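Local coordinates for protein putative peptidase (PDB 3CE2) that is a putative zinc metallopeptidase of the M3B family, probably an oligopeptidase that degrades a variety of small bioactive peptides, at residues A198-S201 with E202-H206; Y263-C266 with L267-A270; I482-A485 with A486-V490. One frame throughout, in Å; residues are numbered along the deposited sequence.

Contact 1. Residues A198-S201 with E202-H206. With ZN (zinc ion), chain C.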
loop_
_atom_site.group_PDB
_atom_site.type_symbol
_atom_site.label_atom_id
_atom_site.label_comp_id
_atom_site.label_asym_id
_atom_site.label_seq_id
_atom_site.Cartn_x
_atom_site.Cartn_y
_atom_site.Cartn_z
ATOM N N ALA A 198 14.543 -24.742 12.531
ATOM C CA ALA A 198 15.693 -24.525 11.681
ATOM C C ALA A 198 16.973 -25.014 12.377
ATOM O O ALA A 198 16.963 -25.285 13.580
ATOM C CB ALA A 198 15.805 -23.067 11.330
ATOM N N THR A 199 18.065 -25.117 11.611
ATOM C CA THR A 199 19.387 -25.471 12.128
ATOM C C THR A 199 20.487 -24.628 11.478
ATOM O O THR A 199 20.464 -24.399 10.269
ATOM C CB THR A 199 19.694 -26.931 11.833
ATOM O OG1 THR A 199 18.504 -27.701 12.026
ATOM C CG2 THR A 199 20.782 -27.435 12.751
ATOM N N ASP A 200 21.464 -24.185 12.264
ATOM C CA ASP A 200 22.603 -23.488 11.684
ATOM C C ASP A 200 23.746 -24.438 11.339
ATOM O O ASP A 200 23.603 -25.667 11.455
ATOM C CB ASP A 200 23.053 -22.282 12.529
ATOM C CG ASP A 200 23.584 -22.667 13.913
ATOM O OD1 ASP A 200 23.855 -23.874 14.177
ATOM O OD2 ASP A 200 23.725 -21.724 14.735
ATOM N N SER A 201 24.860 -23.881 10.870
ATOM C CA SER A 201 25.993 -24.709 10.463
ATOM C C SER A 201 26.558 -25.467 11.637
ATOM O O SER A 201 26.907 -26.637 11.507
ATOM C CB SER A 201 27.094 -23.874 9.838
ATOM O OG SER A 201 26.720 -23.504 8.533
ATOM N N GLU A 202 26.651 -24.794 12.783
ATOM C CA GLU A 202 27.121 -25.446 14.002
ATOM C C GLU A 202 26.260 -26.668 14.247
ATOM O O GLU A 202 26.713 -27.806 14.102
ATOM C CB GLU A 202 27.071 -24.495 15.201
ATOM C CG GLU A 202 27.764 -23.145 14.968
ATOM C CD GLU A 202 29.172 -23.264 14.359
ATOM O OE1 GLU A 202 29.293 -23.724 13.198
ATOM O OE2 GLU A 202 30.158 -22.876 15.036
ATOM N N GLY A 203 24.996 -26.416 14.558
ATOM C CA GLY A 203 24.046 -27.479 14.837
ATOM C C GLY A 203 23.085 -27.015 15.909
ATOM O O GLY A 203 22.312 -27.815 16.425
ATOM N N ASN A 204 23.154 -25.727 16.254
ATOM C CA ASN A 204 22.145 -25.091 17.101
ATOM C C ASN A 204 20.823 -25.074 16.375
ATOM O O ASN A 204 20.755 -24.593 15.244
ATOM C CB ASN A 204 22.489 -23.632 17.390
ATOM C CG ASN A 204 23.886 -23.452 17.884
ATOM O OD1 ASN A 204 24.540 -24.407 18.309
ATOM N ND2 ASN A 204 24.368 -22.213 17.830
ATOM N N SER A 205 19.766 -25.579 16.999
ATOM C CA SER A 205 18.473 -25.461 16.352
ATOM C C SER A 205 17.835 -24.152 16.774
ATOM O O SER A 205 18.021 -23.693 17.894
ATOM C CB SER A 205 17.576 -26.673 16.590
ATOM O OG SER A 205 17.464 -26.918 17.962
ATOM N N HIS A 206 17.147 -23.527 15.830
ATOM C CA HIS A 206 16.470 -22.270 16.063
ATOM C C HIS A 206 15.007 -22.559 15.755
ATOM O O HIS A 206 14.674 -22.911 14.627
ATOM C CB HIS A 206 17.013 -21.199 15.110
ATOM C CG HIS A 206 18.474 -20.909 15.281
ATOM N ND1 HIS A 206 19.425 -21.900 15.400
ATOM C CD2 HIS A 206 19.151 -19.735 15.329
ATOM C CE1 HIS A 206 20.621 -21.349 15.534
ATOM N NE2 HIS A 206 20.483 -20.036 15.490
HETATM ZN ZN ZN C . 21.394 -17.802 15.202
#

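Contact 2. Residues Y263-C266 with L267-A270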
loop_
_atom_site.group_PDB
_atom_site.type_symbol
_atom_site.label_atom_id
_atom_site.label_comp_id
_atom_site.label_asym_id
_atom_site.label_seq_id
_atom_site.Cartn_x
_atom_site.Cartn_y
_atom_site.Cartn_z
ATOM N N TYR A 263 -20.837 -8.678 -13.579
ATOM C CA TYR A 263 -19.489 -8.613 -14.141
ATOM C C TYR A 263 -19.194 -9.892 -14.896
ATOM O O TYR A 263 -19.741 -10.931 -14.564
ATOM C CB TYR A 263 -18.427 -8.413 -13.057
ATOM C CG TYR A 263 -18.528 -7.119 -12.272
ATOM C CD1 TYR A 263 -18.137 -5.891 -12.830
ATOM C CD2 TYR A 263 -18.966 -7.123 -10.964
ATOM C CE1 TYR A 263 -18.222 -4.711 -12.093
ATOM C CE2 TYR A 263 -19.035 -5.948 -10.222
ATOM C CZ TYR A 263 -18.672 -4.755 -10.790
ATOM O OH TYR A 263 -18.759 -3.616 -10.025
ATOM N N ASN A 264 -18.309 -9.808 -15.883
ATOM C CA ASN A 264 -17.943 -10.933 -16.732
ATOM C C ASN A 264 -16.793 -11.784 -16.221
ATOM O O ASN A 264 -16.376 -12.732 -16.893
ATOM C CB ASN A 264 -17.563 -10.422 -18.124
ATOM C CG ASN A 264 -18.763 -9.943 -18.910
ATOM O OD1 ASN A 264 -19.798 -10.617 -18.965
ATOM N ND2 ASN A 264 -18.635 -8.773 -19.525
ATOM N N SER A 265 -16.257 -11.427 -15.060
ATOM C CA SER A 265 -15.143 -12.149 -14.454
ATOM C C SER A 265 -14.820 -11.423 -13.167
ATOM O O SER A 265 -15.279 -10.301 -12.973
ATOM C CB SER A 265 -13.928 -12.120 -15.363
ATOM O OG SER A 265 -13.451 -10.797 -15.437
ATOM N N CYS A 266 -14.026 -12.046 -12.296
ATOM C CA CYS A 266 -13.749 -11.474 -10.976
ATOM C C CYS A 266 -12.785 -10.323 -11.094
ATOM O O CYS A 266 -12.897 -9.336 -10.357
ATOM C CB CYS A 266 -13.179 -12.530 -10.039
ATOM S SG CYS A 266 -14.231 -13.969 -9.923
ATOM N N LEU A 267 -11.839 -10.466 -12.026
ATOM C CA LEU A 267 -10.916 -9.398 -12.363
ATOM C C LEU A 267 -11.661 -8.103 -12.677
ATOM O O LEU A 267 -11.335 -7.049 -12.116
ATOM C CB LEU A 267 -10.034 -9.796 -13.542
ATOM C CG LEU A 267 -8.988 -8.756 -13.972
ATOM C CD1 LEU A 267 -7.883 -8.523 -12.921
ATOM C CD2 LEU A 267 -8.380 -9.190 -15.274
ATOM N N GLN A 268 -12.669 -8.174 -13.546
ATOM C CA GLN A 268 -13.421 -6.960 -13.933
ATOM C C GLN A 268 -14.149 -6.423 -12.742
ATOM O O GLN A 268 -14.266 -5.215 -12.584
ATOM C CB GLN A 268 -14.423 -7.211 -15.060
ATOM C CG GLN A 268 -13.775 -7.497 -16.415
ATOM C CD GLN A 268 -14.767 -7.510 -17.587
ATOM O OE1 GLN A 268 -15.905 -7.973 -17.455
ATOM N NE2 GLN A 268 -14.324 -7.003 -18.741
ATOM N N ALA A 269 -14.634 -7.328 -11.898
ATOM C CA ALA A 269 -15.304 -6.919 -10.666
ATOM C C ALA A 269 -14.375 -6.101 -9.783
ATOM O O ALA A 269 -14.776 -5.095 -9.221
ATOM C CB ALA A 269 -15.854 -8.134 -9.899
ATOM N N ALA A 270 -13.132 -6.541 -9.671
ATOM C CA ALA A 270 -12.149 -5.861 -8.835
ATOM C C ALA A 270 -11.568 -4.595 -9.461
ATOM O O ALA A 270 -11.160 -3.685 -8.754
ATOM C CB ALA A 270 -11.026 -6.831 -8.479
#

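Contact 3. Residues I482-A485 with A486-V490. With ZN (zinc ion), chain B.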
loop_
_atom_site.group_PDB
_atom_site.type_symbol
_atom_site.label_atom_id
_atom_site.label_comp_id
_atom_site.label_asym_id
_atom_site.label_seq_id
_atom_site.Cartn_x
_atom_site.Cartn_y
_atom_site.Cartn_z
ATOM N N ILE A 482 -6.292 -18.739 -11.319
ATOM C CA ILE A 482 -7.144 -19.580 -10.471
ATOM C C ILE A 482 -8.570 -19.090 -10.457
ATOM O O ILE A 482 -9.494 -19.879 -10.318
ATOM C CB ILE A 482 -6.628 -19.745 -9.027
ATOM C CG1 ILE A 482 -6.790 -18.443 -8.225
ATOM C CG2 ILE A 482 -5.208 -20.231 -9.016
ATOM C CD1 ILE A 482 -6.294 -18.568 -6.802
ATOM N N HIS A 483 -8.749 -17.783 -10.593
ATOM C CA HIS A 483 -10.089 -17.237 -10.712
ATOM C C HIS A 483 -10.646 -17.648 -12.059
ATOM O O HIS A 483 -11.801 -18.045 -12.160
ATOM C CB HIS A 483 -10.054 -15.734 -10.627
ATOM C CG HIS A 483 -10.009 -15.218 -9.235
ATOM N ND1 HIS A 483 -8.827 -14.929 -8.591
ATOM C CD2 HIS A 483 -11.005 -14.938 -8.356
ATOM C CE1 HIS A 483 -9.100 -14.485 -7.373
ATOM N NE2 HIS A 483 -10.414 -14.483 -7.206
ATOM N N HIS A 484 -9.816 -17.561 -13.094
ATOM C CA HIS A 484 -10.232 -18.010 -14.402
ATOM C C HIS A 484 -10.727 -19.446 -14.303
ATOM O O HIS A 484 -11.905 -19.714 -14.495
ATOM C CB HIS A 484 -9.093 -17.893 -15.409
ATOM C CG HIS A 484 -9.552 -17.927 -16.832
ATOM N ND1 HIS A 484 -8.964 -18.727 -17.788
ATOM C CD2 HIS A 484 -10.555 -17.267 -17.459
ATOM C CE1 HIS A 484 -9.576 -18.550 -18.945
ATOM N NE2 HIS A 484 -10.546 -17.668 -18.773
ATOM N N ALA A 485 -9.825 -20.363 -13.986
ATOM C CA ALA A 485 -10.184 -21.756 -13.773
ATOM C C ALA A 485 -11.515 -21.901 -13.008
ATOM O O ALA A 485 -12.450 -22.570 -13.469
ATOM C CB ALA A 485 -9.069 -22.464 -13.040
ATOM N N ALA A 486 -11.626 -21.268 -11.850
ATOM C CA ALA A 486 -12.878 -21.378 -11.116
ATOM C C ALA A 486 -14.072 -20.934 -11.986
ATOM O O ALA A 486 -15.053 -21.663 -12.140
ATOM C CB ALA A 486 -12.823 -20.585 -9.814
ATOM N N GLU A 487 -13.987 -19.741 -12.562
ATOM C CA GLU A 487 -15.067 -19.232 -13.407
ATOM C C GLU A 487 -15.590 -20.311 -14.362
ATOM O O GLU A 487 -16.801 -20.442 -14.522
ATOM C CB GLU A 487 -14.618 -17.993 -14.191
ATOM C CG GLU A 487 -14.684 -16.691 -13.419
ATOM C CD GLU A 487 -13.609 -15.715 -13.864
ATOM O OE1 GLU A 487 -13.128 -15.843 -15.007
ATOM O OE2 GLU A 487 -13.226 -14.830 -13.067
ATOM N N HIS A 488 -14.680 -21.075 -14.982
ATOM C CA HIS A 488 -15.057 -22.196 -15.861
ATOM C C HIS A 488 -15.427 -23.456 -15.097
ATOM O O HIS A 488 -15.377 -24.536 -15.679
ATOM C CB HIS A 488 -13.920 -22.595 -16.815
ATOM C CG HIS A 488 -13.629 -21.590 -17.885
ATOM N ND1 HIS A 488 -14.484 -20.551 -18.187
ATOM C CD2 HIS A 488 -12.588 -21.485 -18.747
ATOM C CE1 HIS A 488 -13.971 -19.837 -19.173
ATOM N NE2 HIS A 488 -12.822 -20.382 -19.531
ATOM N N GLY A 489 -15.739 -23.332 -13.801
ATOM C CA GLY A 489 -16.122 -24.473 -12.944
ATOM C C GLY A 489 -15.050 -25.492 -12.526
ATOM O O GLY A 489 -15.356 -26.414 -11.764
ATOM N N VAL A 490 -13.812 -25.359 -13.026
ATOM C CA VAL A 490 -12.694 -26.215 -12.601
ATOM C C VAL A 490 -12.487 -26.073 -11.092
ATOM O O VAL A 490 -12.464 -24.950 -10.572
ATOM C CB VAL A 490 -11.374 -25.852 -13.327
ATOM C CG1 VAL A 490 -10.233 -26.719 -12.852
ATOM C CG2 VAL A 490 -11.528 -25.990 -14.821
HETATM ZN ZN ZN B . -11.536 -19.248 -20.555
HETATM O O HOH W 1 -12.977 -17.840 -19.661
#

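Contact 1. Residues A198-S201 with E202-H206
Asp200 and the backbone of Gly203 and Asn204 show how one carboxylate can close a hairpin turn. Gly203 N donates to Asp200 OD1 at 2.8 Å and meets that oxygen nearly along its C-O axis; Asn204 N reaches the same Asp200 OD1 through a weaker, more bent bond. OD1 is thus held mainly by Gly203 N, with Asn204 N as a weak second donor, and this side-chain-to-turn pattern ties the loop back on itself. With CG lying between the backbone N and the carbonyl carbon (chi1 65°), the carboxylate is folded over the turn. The second oxygen, Asp200 OD2, lies 3.2 Å from His206 CE1, near the ring plane at its edge, and the carboxylate and ring planes are 65° apart. Another edge atom of this imidazole, ND1, makes a weak hydrogen bond to Asn204 O, which limits the rotation of the ring. His206 NE2 lies 2.4 Å from a zinc ion.

Behind the side chains, the antiparallel strands set the register. Ala198 and His206 are a hydrogen-bonded pair, with His206 N donating to Ala198 O at 2.9 Å. Thr199 faces Ser205 as the non-hydrogen-bonded pair, and Asp200 N adds a bond to Asn204 O. Gly203, with a phi of 145°, turns the chain into the returning strand.

The hairpin of strands 197-199 and 205-207 lies at the protein surface on helix 222-237, where Ala198 and His206 touch Leu224, while Thr199 N bonds to Thr227 OG1.

Contact 2. Residues Y263-C266 with L267-A270
Tyr263 and Ala269 supply the apolar part of this helix start. Ala269 CA sits above the centre of the phenol ring, 3.5 Å from the centroid and only 9° off the ring normal, a CH-pi contact with the backbone carbon itself. The methyl group shares the same face: Ala269 CB comes to 3.4 Å from Tyr263 CD2. A chi1 of -63° sets Tyr263 CG beside its own backbone N, and from there the ring spreads flat over the first turn. The ring also stacks with that of His161.

The two side-chain hydrogen bonds are both weak. Ser265 occupies the N-cap position, and its OG accepts from Gln268 N at 3.3 Å in a fairly straight bond of 164°. Gln268 returns toward the preceding loop: its chain, extended beyond CG, brings OE1 to Asn264 N at 3.4 Å.

Backbone hydrogen bonds then begin the helix, from Ala269 N to Ser265 O and from Ala270 N to Cys266 O, the latter at 2.9 Å. Cys266 N, at the head of the helix, donates to Glu487 OE2 of helix 451-487.

The chemistry is that of a helix N-terminus whose leading amides need acceptors. A serine hydroxyl meets one of them and a glutamate carboxylate from a helix far along the chain another; the carboxylate charge would be expected to interact favourably with the helix N-terminus. Tyr263 meanwhile lays one ring face over Ala269, an apolar contact beside the capping bonds.

Contact 3. Residues I482-A485 with A486-V490
His484 and His488 turn their imidazoles toward one another, neither stacked nor edge-to-face. Their planes lie 54° apart and the centroids are separated by 4.6 Å. Over one face of the His484 ring, offset toward its rim, lies His488 CD2; at the ring edge, near its plane, Glu487 OE1 stands 3.8 Å from His484 CD2. The Glu487 carboxylate is almost perpendicular to that ring.

His488 NE2 binds a zinc ion at 2.0 Å; the modelled bond to His484 NE2 is long, 2.6 Å, and poorly directed, the metal being equally near His484 CE1, and a water completes the modelled ligands. An i, i+4 histidine pair is a recurrent way for a helix to clasp a metal. CG of His484 is anti to its backbone N (chi1 -162°), whereas that of His488 lies beside its own N; with these torsions and one helical turn between them, the rings reach the same metal.

Beneath them, His488 N bonds to His484 O and Glu487 N to His483 O, the latter at 2.8 Å. His488 leaves helical geometry, Gly489 turns with positive phi, and Val490 N returns weakly to Ala485 O, its CB packing 4.1 Å from Ala485 CB.

This is the C-terminal end of helix 451-487. Helix 240-260 takes Ile482, His483 and Ala486 against Ile251, helix 494-509 meets Ile482 and Ala485, and Cys266 N, starting helix 266-271, takes up Glu487 OE2.

Overall arrangement
Followed from the N terminus, the three contacts occur in series, none nested or crossing another. Contact 1 closes the hairpin between strands 197-199 and 205-207 at the surface. Contact 2 shapes the entry from the loop after helix 240-260 into helix 266-271, and contact 3 finishes helix 451-487 some two hundred residues later. Contact 1 stands apart, its nearest atoms about 29 Å from contact 3 and about 37 Å from contact 2. Contacts 2 and 3 touch: the start of one helix meets the end of another through a probable hydrogen bond, with packing between Cys266 and His483. Contacts 1 and 3 present histidines to separate zinc ions; neither is the zinc held by His402, His406 and Glu430.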